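Local structure of arabinogalactan endo-1,4-beta-galactosidase (Ignisphaera aggregans, 7OSK) at residues Gly235-Asp246 with Phe273-Tyr284. The protein probably hydrolyses internal beta-1,4-galactosidic linkages of arabinogalactan, the chain here being its calcium-binding glycosyl hydrolase family 53 catalytic domain. Numbering follows the deposited sequence.
Sequences GVKADFYINFID and FRNLVRTLVQRY
Asp246 takes both Arg283, the last residue of the partner helix, and Tyr284 just after it. Arg283 meets its carboxylate side-on in a salt bridge: NH2 donates to OD2 at 2.9 Å, and NE divides itself between the two oxygens, its N-H pointing more directly at OD1 (162°) than at OD2. All three bonds use syn lone pairs and lie in the guanidinium plane, which is nearly coplanar with that of the carboxylate. The Tyr284 hydroxyl also donates to OD1, which lies at the edge of its ring; the carboxylate stands almost perpendicular to that ring. Arg283 reaches this far because its chain is extended from CG to NE with CG anti to the backbone N (chi1 -166°); Ile242 CG2 lies over one face of the guanidinium, 3.3 Å from NE. Ile245 CG2 packs over one face of the Tyr284 ring, 3.7 Å from its centroid. An alanine in place of Asp246 would probably leave the Arg283 charge without this mate and the Tyr284 hydroxyl without its acceptor, freeing the guanidinium to swing. At the other end the contact is apolar: Leu276 CD1 sits over a face of the Tyr241 ring, 3.8 Å from its centroid, while CD2 meets Val236 CG1 at 3.7 Å. The buried Tyr241 hydroxyl is satisfied within its own segment, donating to Gly235 O at 2.6 Å. Tyr241 and Leu276 also touch Ile260, and Ile245 and Leu280 touch Ile258, on strand 257-261 beneath. Helices 238-250 and 270-283, whose contacting segments run 29° from parallel and whose segment axes approach to 10.0 Å, are outer helices that come before and after that strand in the chain, the layering of the (beta/alpha)8 TIM barrel of glycosyl hydrolase family 53.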
ATOM      1  N   GLY A 235      -4.285   5.342 -10.325  1.00 19.98           N
ATOM      2  CA  GLY A 235      -4.125   6.233 -11.458  1.00 20.08           C
ATOM      3  C   GLY A 235      -4.074   7.684 -11.029  1.00 22.65           C
ATOM      4  O   GLY A 235      -4.202   7.993  -9.841  1.00 21.99           O
ATOM      5  N   VAL A 236      -3.877   8.572 -11.998  1.00 23.27           N
ATOM      6  CA  VAL A 236      -3.854  10.005 -11.737  1.00 22.34           C
ATOM      7  C   VAL A 236      -4.772  10.749 -12.708  1.00 24.45           C
ATOM      8  O   VAL A 236      -4.592  11.940 -12.964  1.00 24.93           O
ATOM      9  CB  VAL A 236      -2.414  10.574 -11.821  1.00 21.88           C
ATOM     10  CG1 VAL A 236      -1.632  10.241 -10.557  1.00 23.02           C
ATOM     11  CG2 VAL A 236      -1.699  10.043 -13.053  1.00 23.93           C
ATOM     12  N   LYS A 237      -5.763  10.041 -13.243  1.00 24.04           N
ATOM     13  CA  LYS A 237      -6.782  10.666 -14.077  1.00 24.56           C
ATOM     14  C   LYS A 237      -7.631  11.594 -13.208  1.00 25.56           C
ATOM     15  O   LYS A 237      -8.561  11.152 -12.533  1.00 29.21           O
ATOM     16  CB  LYS A 237      -7.658   9.610 -14.763  1.00 26.91           C
ATOM     17  CG  LYS A 237      -7.654   9.670 -16.284  1.00 29.31           C
ATOM     18  CD  LYS A 237      -9.056   9.454 -16.844  1.00 33.85           C
ATOM     19  CE  LYS A 237      -9.053   9.353 -18.362  1.00 35.97           C
ATOM     20  NZ  LYS A 237      -9.856  10.436 -19.006  1.00 34.20           N
ATOM     21  N   ALA A 238      -7.299  12.881 -13.226  1.00 24.00           N
ATOM     22  CA  ALA A 238      -7.922  13.851 -12.327  1.00 24.10           C
ATOM     23  C   ALA A 238      -9.432  13.955 -12.537  1.00 25.56           C
ATOM     24  O   ALA A 238     -10.191  14.039 -11.573  1.00 27.70           O
ATOM     25  CB  ALA A 238      -7.273  15.217 -12.501  1.00 22.40           C
ATOM     26  N   ASP A 239      -9.867  13.943 -13.793  1.00 25.93           N
ATOM     27  CA  ASP A 239     -11.286  14.088 -14.102  1.00 26.77           C
ATOM     28  C   ASP A 239     -12.101  12.918 -13.553  1.00 26.18           C
ATOM     29  O   ASP A 239     -13.295  13.058 -13.293  1.00 25.47           O
ATOM     30  CB  ASP A 239     -11.501  14.216 -15.614  1.00 28.04           C
ATOM     31  CG  ASP A 239     -10.874  13.078 -16.393  1.00 30.18           C
ATOM     32  OD1 ASP A 239      -9.815  12.573 -15.963  1.00 29.51           O
ATOM     33  OD2 ASP A 239     -11.437  12.691 -17.437  1.00 35.57           O
ATOM     34  N   PHE A 240     -11.457  11.768 -13.375  1.00 25.75           N
ATOM     35  CA  PHE A 240     -12.130  10.608 -12.797  1.00 25.48           C
ATOM     36  C   PHE A 240     -12.244  10.741 -11.283  1.00 24.01           C
ATOM     37  O   PHE A 240     -13.279  10.413 -10.704  1.00 21.65           O
ATOM     38  CB  PHE A 240     -11.393   9.314 -13.148  1.00 26.38           C
ATOM     39  CG  PHE A 240     -11.869   8.122 -12.365  1.00 22.63           C
ATOM     40  CD1 PHE A 240     -12.996   7.419 -12.762  1.00 22.73           C
ATOM     41  CD2 PHE A 240     -11.194   7.711 -11.228  1.00 22.39           C
ATOM     42  CE1 PHE A 240     -13.438   6.325 -12.040  1.00 22.24           C
ATOM     43  CE2 PHE A 240     -11.630   6.621 -10.501  1.00 23.77           C
ATOM     44  CZ  PHE A 240     -12.754   5.925 -10.906  1.00 23.10           C
ATOM     45  N   TYR A 241     -11.173  11.215 -10.649  1.00 22.84           N
ATOM     46  CA  TYR A 241     -11.172  11.437  -9.206  1.00 23.26           C
ATOM     47  C   TYR A 241     -12.299  12.389  -8.820  1.00 24.27           C
ATOM     48  O   TYR A 241     -13.012  12.158  -7.842  1.00 23.40           O
ATOM     49  CB  TYR A 241      -9.828  11.999  -8.743  1.00 21.99           C
ATOM     50  CG  TYR A 241      -8.762  10.954  -8.487  1.00 24.17           C
ATOM     51  CD1 TYR A 241      -8.216  10.216  -9.531  1.00 23.75           C
ATOM     52  CD2 TYR A 241      -8.289  10.718  -7.202  1.00 22.04           C
ATOM     53  CE1 TYR A 241      -7.236   9.264  -9.302  1.00 21.47           C
ATOM     54  CE2 TYR A 241      -7.309   9.769  -6.961  1.00 22.31           C
ATOM     55  CZ  TYR A 241      -6.787   9.045  -8.016  1.00 21.84           C
ATOM     56  OH  TYR A 241      -5.811   8.100  -7.786  1.00 18.42           O
ATOM     57  N   ILE A 242     -12.453  13.455  -9.598  1.00 22.92           N
ATOM     58  CA  ILE A 242     -13.522  14.419  -9.373  1.00 24.30           C
ATOM     59  C   ILE A 242     -14.881  13.730  -9.385  1.00 22.21           C
ATOM     60  O   ILE A 242     -15.652  13.851  -8.437  1.00 21.48           O
ATOM     61  CB  ILE A 242     -13.510  15.537 -10.436  1.00 24.08           C
ATOM     62  CG1 ILE A 242     -12.246  16.387 -10.286  1.00 23.39           C
ATOM     63  CG2 ILE A 242     -14.758  16.413 -10.311  1.00 22.41           C
ATOM     64  CD1 ILE A 242     -12.049  17.409 -11.390  1.00 25.79           C
ATOM     65  N   ASN A 243     -15.167  13.013 -10.466  1.00 22.22           N
ATOM     66  CA  ASN A 243     -16.456  12.355 -10.635  1.00 25.06           C
ATOM     67  C   ASN A 243     -16.722  11.318  -9.551  1.00 22.49           C
ATOM     68  O   ASN A 243     -17.846  11.187  -9.067  1.00 21.34           O
ATOM     69  CB  ASN A 243     -16.536  11.688 -12.011  1.00 27.36           C
ATOM     70  CG  ASN A 243     -16.461  12.686 -13.153  1.00 25.87           C
ATOM     71  OD1 ASN A 243     -16.933  13.817 -13.040  1.00 25.27           O
ATOM     72  ND2 ASN A 243     -15.867  12.267 -14.266  1.00 24.95           N
ATOM     73  N   PHE A 244     -15.679  10.589  -9.172  1.00 22.51           N
ATOM     74  CA  PHE A 244     -15.814   9.499  -8.214  1.00 22.09           C
ATOM     75  C   PHE A 244     -15.962  10.007  -6.781  1.00 21.46           C
ATOM     76  O   PHE A 244     -16.820   9.535  -6.035  1.00 21.61           O
ATOM     77  CB  PHE A 244     -14.609   8.562  -8.306  1.00 22.10           C
ATOM     78  CG  PHE A 244     -14.743   7.320  -7.473  1.00 21.22           C
ATOM     79  CD1 PHE A 244     -14.317   7.303  -6.154  1.00 21.24           C
ATOM     80  CD2 PHE A 244     -15.298   6.170  -8.008  1.00 20.59           C
ATOM     81  CE1 PHE A 244     -14.442   6.161  -5.385  1.00 22.27           C
ATOM     82  CE2 PHE A 244     -15.425   5.024  -7.246  1.00 20.35           C
ATOM     83  CZ  PHE A 244     -14.996   5.018  -5.932  1.00 22.26           C
ATOM     84  N   ILE A 245     -15.125  10.966  -6.399  1.00 20.92           N
ATOM     85  CA  ILE A 245     -15.115  11.461  -5.027  1.00 23.57           C
ATOM     86  C   ILE A 245     -16.326  12.351  -4.741  1.00 20.76           C
ATOM     87  O   ILE A 245     -16.926  12.256  -3.672  1.00 18.33           O
ATOM     88  CB  ILE A 245     -13.813  12.231  -4.726  1.00 23.15           C
ATOM     89  CG1 ILE A 245     -12.618  11.277  -4.834  1.00 22.72           C
ATOM     90  CG2 ILE A 245     -13.862  12.864  -3.331  1.00 22.05           C
ATOM     91  CD1 ILE A 245     -11.264  11.942  -4.680  1.00 23.28           C
ATOM     92  N   ASP A 246     -16.671  13.219  -5.688  1.00 21.23           N
ATOM     93  CA  ASP A 246     -17.877  14.035  -5.575  1.00 21.71           C
ATOM     94  C   ASP A 246     -19.088  13.165  -5.265  1.00 21.80           C
ATOM     95  O   ASP A 246     -19.844  13.443  -4.332  1.00 20.00           O
ATOM     96  CB  ASP A 246     -18.133  14.821  -6.866  1.00 23.01           C
ATOM     97  CG  ASP A 246     -17.241  16.041  -7.001  1.00 24.09           C
ATOM     98  OD1 ASP A 246     -16.215  16.114  -6.294  1.00 24.93           O
ATOM     99  OD2 ASP A 246     -17.568  16.924  -7.823  1.00 22.86           O
ATOM    100  N   PHE A 273       1.029  13.736 -12.049  1.00 25.72           N
ATOM    101  CA  PHE A 273       0.806  13.557 -10.621  1.00 25.28           C
ATOM    102  C   PHE A 273       0.581  14.906  -9.944  1.00 25.62           C
ATOM    103  O   PHE A 273      -0.265  15.030  -9.062  1.00 24.98           O
ATOM    104  CB  PHE A 273       1.987  12.827  -9.977  1.00 25.06           C
ATOM    105  CG  PHE A 273       1.847  12.641  -8.490  1.00 25.83           C
ATOM    106  CD1 PHE A 273       1.001  11.672  -7.974  1.00 24.58           C
ATOM    107  CD2 PHE A 273       2.563  13.434  -7.607  1.00 25.42           C
ATOM    108  CE1 PHE A 273       0.871  11.499  -6.610  1.00 24.12           C
ATOM    109  CE2 PHE A 273       2.436  13.265  -6.241  1.00 25.01           C
ATOM    110  CZ  PHE A 273       1.589  12.297  -5.742  1.00 25.09           C
ATOM    111  N   ARG A 274       1.337  15.913 -10.368  1.00 29.18           N
ATOM    112  CA  ARG A 274       1.202  17.261  -9.824  1.00 26.55           C
ATOM    113  C   ARG A 274      -0.192  17.828 -10.063  1.00 27.58           C
ATOM    114  O   ARG A 274      -0.768  18.473  -9.188  1.00 30.37           O
ATOM    115  CB  ARG A 274       2.241  18.197 -10.442  1.00 28.54           C
ATOM    116  CG  ARG A 274       3.498  18.370  -9.611  1.00 28.65           C
ATOM    117  CD  ARG A 274       4.413  19.427 -10.207  1.00 27.60           C
ATOM    118  NE  ARG A 274       5.353  19.951  -9.220  1.00 27.71           N
ATOM    119  CZ  ARG A 274       6.527  19.402  -8.927  1.00 27.26           C
ATOM    120  NH1 ARG A 274       6.930  18.295  -9.541  1.00 30.15           N
ATOM    121  NH2 ARG A 274       7.304  19.961  -8.011  1.00 25.91           N
ATOM    122  N   ASN A 275      -0.725  17.589 -11.254  1.00 27.10           N
ATOM    123  CA  ASN A 275      -2.034  18.110 -11.621  1.00 28.01           C
ATOM    124  C   ASN A 275      -3.139  17.498 -10.771  1.00 27.14           C
ATOM    125  O   ASN A 275      -4.115  18.169 -10.436  1.00 27.75           O
ATOM    126  CB  ASN A 275      -2.317  17.854 -13.103  1.00 30.51           C
ATOM    127  CG  ASN A 275      -1.300  18.515 -14.012  1.00 32.57           C
ATOM    128  OD1 ASN A 275      -0.822  19.617 -13.735  1.00 32.89           O
ATOM    129  ND2 ASN A 275      -0.963  17.843 -15.106  1.00 35.05           N
ATOM    130  N   LEU A 276      -2.984  16.225 -10.424  1.00 26.19           N
ATOM    131  CA  LEU A 276      -3.966  15.548  -9.588  1.00 24.26           C
ATOM    132  C   LEU A 276      -3.980  16.135  -8.183  1.00 25.26           C
ATOM    133  O   LEU A 276      -5.042  16.412  -7.628  1.00 24.59           O
ATOM    134  CB  LEU A 276      -3.683  14.047  -9.512  1.00 25.09           C
ATOM    135  CG  LEU A 276      -4.654  13.264  -8.619  1.00 24.27           C
ATOM    136  CD1 LEU A 276      -6.065  13.298  -9.196  1.00 23.36           C
ATOM    137  CD2 LEU A 276      -4.185  11.840  -8.420  1.00 20.79           C
ATOM    138  N   VAL A 277      -2.795  16.313  -7.610  1.00 26.40           N
ATOM    139  CA  VAL A 277      -2.677  16.775  -6.234  1.00 25.07           C
ATOM    140  C   VAL A 277      -3.332  18.143  -6.058  1.00 26.20           C
ATOM    141  O   VAL A 277      -4.183  18.315  -5.186  1.00 26.88           O
ATOM    142  CB  VAL A 277      -1.198  16.845  -5.787  1.00 26.75           C
ATOM    143  CG1 VAL A 277      -1.079  17.462  -4.393  1.00 30.61           C
ATOM    144  CG2 VAL A 277      -0.571  15.457  -5.798  1.00 25.80           C
ATOM    145  N   ARG A 278      -2.942  19.107  -6.886  1.00 26.45           N
ATOM    146  CA  ARG A 278      -3.462  20.465  -6.762  1.00 27.70           C
ATOM    147  C   ARG A 278      -4.971  20.516  -7.010  1.00 25.65           C
ATOM    148  O   ARG A 278      -5.659  21.410  -6.520  1.00 28.59           O
ATOM    149  CB  ARG A 278      -2.741  21.412  -7.726  1.00 30.75           C
ATOM    150  CG  ARG A 278      -3.110  21.234  -9.189  1.00 30.61           C
ATOM    151  CD  ARG A 278      -2.404  22.255 -10.063  1.00 32.81           C
ATOM    152  NE  ARG A 278      -1.003  21.908 -10.308  1.00 35.05           N
ATOM    153  CZ  ARG A 278       0.029  22.346  -9.591  1.00 38.86           C
ATOM    154  NH1 ARG A 278      -0.152  23.162  -8.558  1.00 35.62           N
ATOM    155  NH2 ARG A 278       1.257  21.964  -9.916  1.00 36.66           N
ATOM    156  N   THR A 279      -5.478  19.557  -7.777  1.00 23.97           N
ATOM    157  CA  THR A 279      -6.905  19.484  -8.063  1.00 25.78           C
ATOM    158  C   THR A 279      -7.672  18.972  -6.847  1.00 26.21           C
ATOM    159  O   THR A 279      -8.833  19.323  -6.641  1.00 27.24           O
ATOM    160  CB  THR A 279      -7.195  18.565  -9.272  1.00 27.24           C
ATOM    161  OG1 THR A 279      -6.390  18.969 -10.387  1.00 24.83           O
ATOM    162  CG2 THR A 279      -8.668  18.624  -9.665  1.00 23.98           C
ATOM    163  N   LEU A 280      -7.015  18.142  -6.043  1.00 26.57           N
ATOM    164  CA  LEU A 280      -7.632  17.582  -4.842  1.00 27.42           C
ATOM    165  C   LEU A 280      -7.606  18.560  -3.668  1.00 27.04           C
ATOM    166  O   LEU A 280      -8.538  18.594  -2.865  1.00 28.11           O
ATOM    167  CB  LEU A 280      -6.933  16.279  -4.442  1.00 25.45           C
ATOM    168  CG  LEU A 280      -7.600  14.984  -4.919  1.00 23.86           C
ATOM    169  CD1 LEU A 280      -7.806  14.989  -6.424  1.00 26.11           C
ATOM    170  CD2 LEU A 280      -6.782  13.770  -4.503  1.00 23.57           C
ATOM    171  N   VAL A 281      -6.541  19.351  -3.564  1.00 26.33           N
ATOM    172  CA  VAL A 281      -6.401  20.277  -2.444  1.00 27.88           C
ATOM    173  C   VAL A 281      -7.333  21.477  -2.592  1.00 28.32           C
ATOM    174  O   VAL A 281      -7.685  22.117  -1.602  1.00 30.99           O
ATOM    175  CB  VAL A 281      -4.947  20.788  -2.296  1.00 28.01           C
ATOM    176  CG1 VAL A 281      -3.992  19.626  -2.076  1.00 29.32           C
ATOM    177  CG2 VAL A 281      -4.533  21.606  -3.506  1.00 28.30           C
ATOM    178  N   GLN A 282      -7.728  21.780  -3.826  1.00 28.93           N
ATOM    179  CA  GLN A 282      -8.614  22.910  -4.079  1.00 31.50           C
ATOM    180  C   GLN A 282     -10.079  22.491  -4.034  1.00 30.22           C
ATOM    181  O   GLN A 282     -10.932  23.266  -3.610  1.00 31.18           O
ATOM    182  CB  GLN A 282      -8.309  23.556  -5.433  1.00 33.10           C
ATOM    183  CG  GLN A 282      -9.141  24.812  -5.696  1.00 35.23           C
ATOM    184  CD  GLN A 282      -8.902  25.410  -7.065  1.00 40.67           C
ATOM    185  OE1 GLN A 282      -7.895  26.079  -7.297  1.00 53.06           O
ATOM    186  NE2 GLN A 282      -9.836  25.178  -7.979  1.00 39.02           N
ATOM    187  N   ARG A 283     -10.369  21.270  -4.472  1.00 28.52           N
ATOM    188  CA  ARG A 283     -11.753  20.811  -4.574  1.00 28.51           C
ATOM    189  C   ARG A 283     -12.234  20.126  -3.299  1.00 27.96           C
ATOM    190  O   ARG A 283     -13.435  20.080  -3.031  1.00 26.39           O
ATOM    191  CB  ARG A 283     -11.912  19.857  -5.757  1.00 23.80           C
ATOM    192  CG  ARG A 283     -13.358  19.604  -6.136  1.00 24.54           C
ATOM    193  CD  ARG A 283     -13.468  18.714  -7.358  1.00 25.50           C
ATOM    194  NE  ARG A 283     -14.837  18.651  -7.866  1.00 23.41           N
ATOM    195  CZ  ARG A 283     -15.342  19.465  -8.790  1.00 22.64           C
ATOM    196  NH1 ARG A 283     -14.601  20.428  -9.324  1.00 22.41           N
ATOM    197  NH2 ARG A 283     -16.599  19.317  -9.183  1.00 22.95           N
ATOM    198  N   TYR A 284     -11.292  19.599  -2.518  1.00 26.28           N
ATOM    199  CA  TYR A 284     -11.622  18.838  -1.315  1.00 28.41           C
ATOM    200  C   TYR A 284     -10.813  19.290  -0.102  1.00 30.79           C
ATOM    201  O   TYR A 284      -9.636  19.637  -0.222  1.00 31.57           O
ATOM    202  CB  TYR A 284     -11.385  17.345  -1.553  1.00 26.77           C
ATOM    203  CG  TYR A 284     -12.052  16.809  -2.796  1.00 24.51           C
ATOM    204  CD1 TYR A 284     -13.434  16.761  -2.897  1.00 24.32           C
ATOM    205  CD2 TYR A 284     -11.298  16.340  -3.865  1.00 25.11           C
ATOM    206  CE1 TYR A 284     -14.049  16.269  -4.029  1.00 24.58           C
ATOM    207  CE2 TYR A 284     -11.906  15.845  -5.002  1.00 24.13           C
ATOM    208  CZ  TYR A 284     -13.282  15.813  -5.077  1.00 23.44           C
ATOM    209  OH  TYR A 284     -13.898  15.323  -6.201  1.00 24.22           O
TER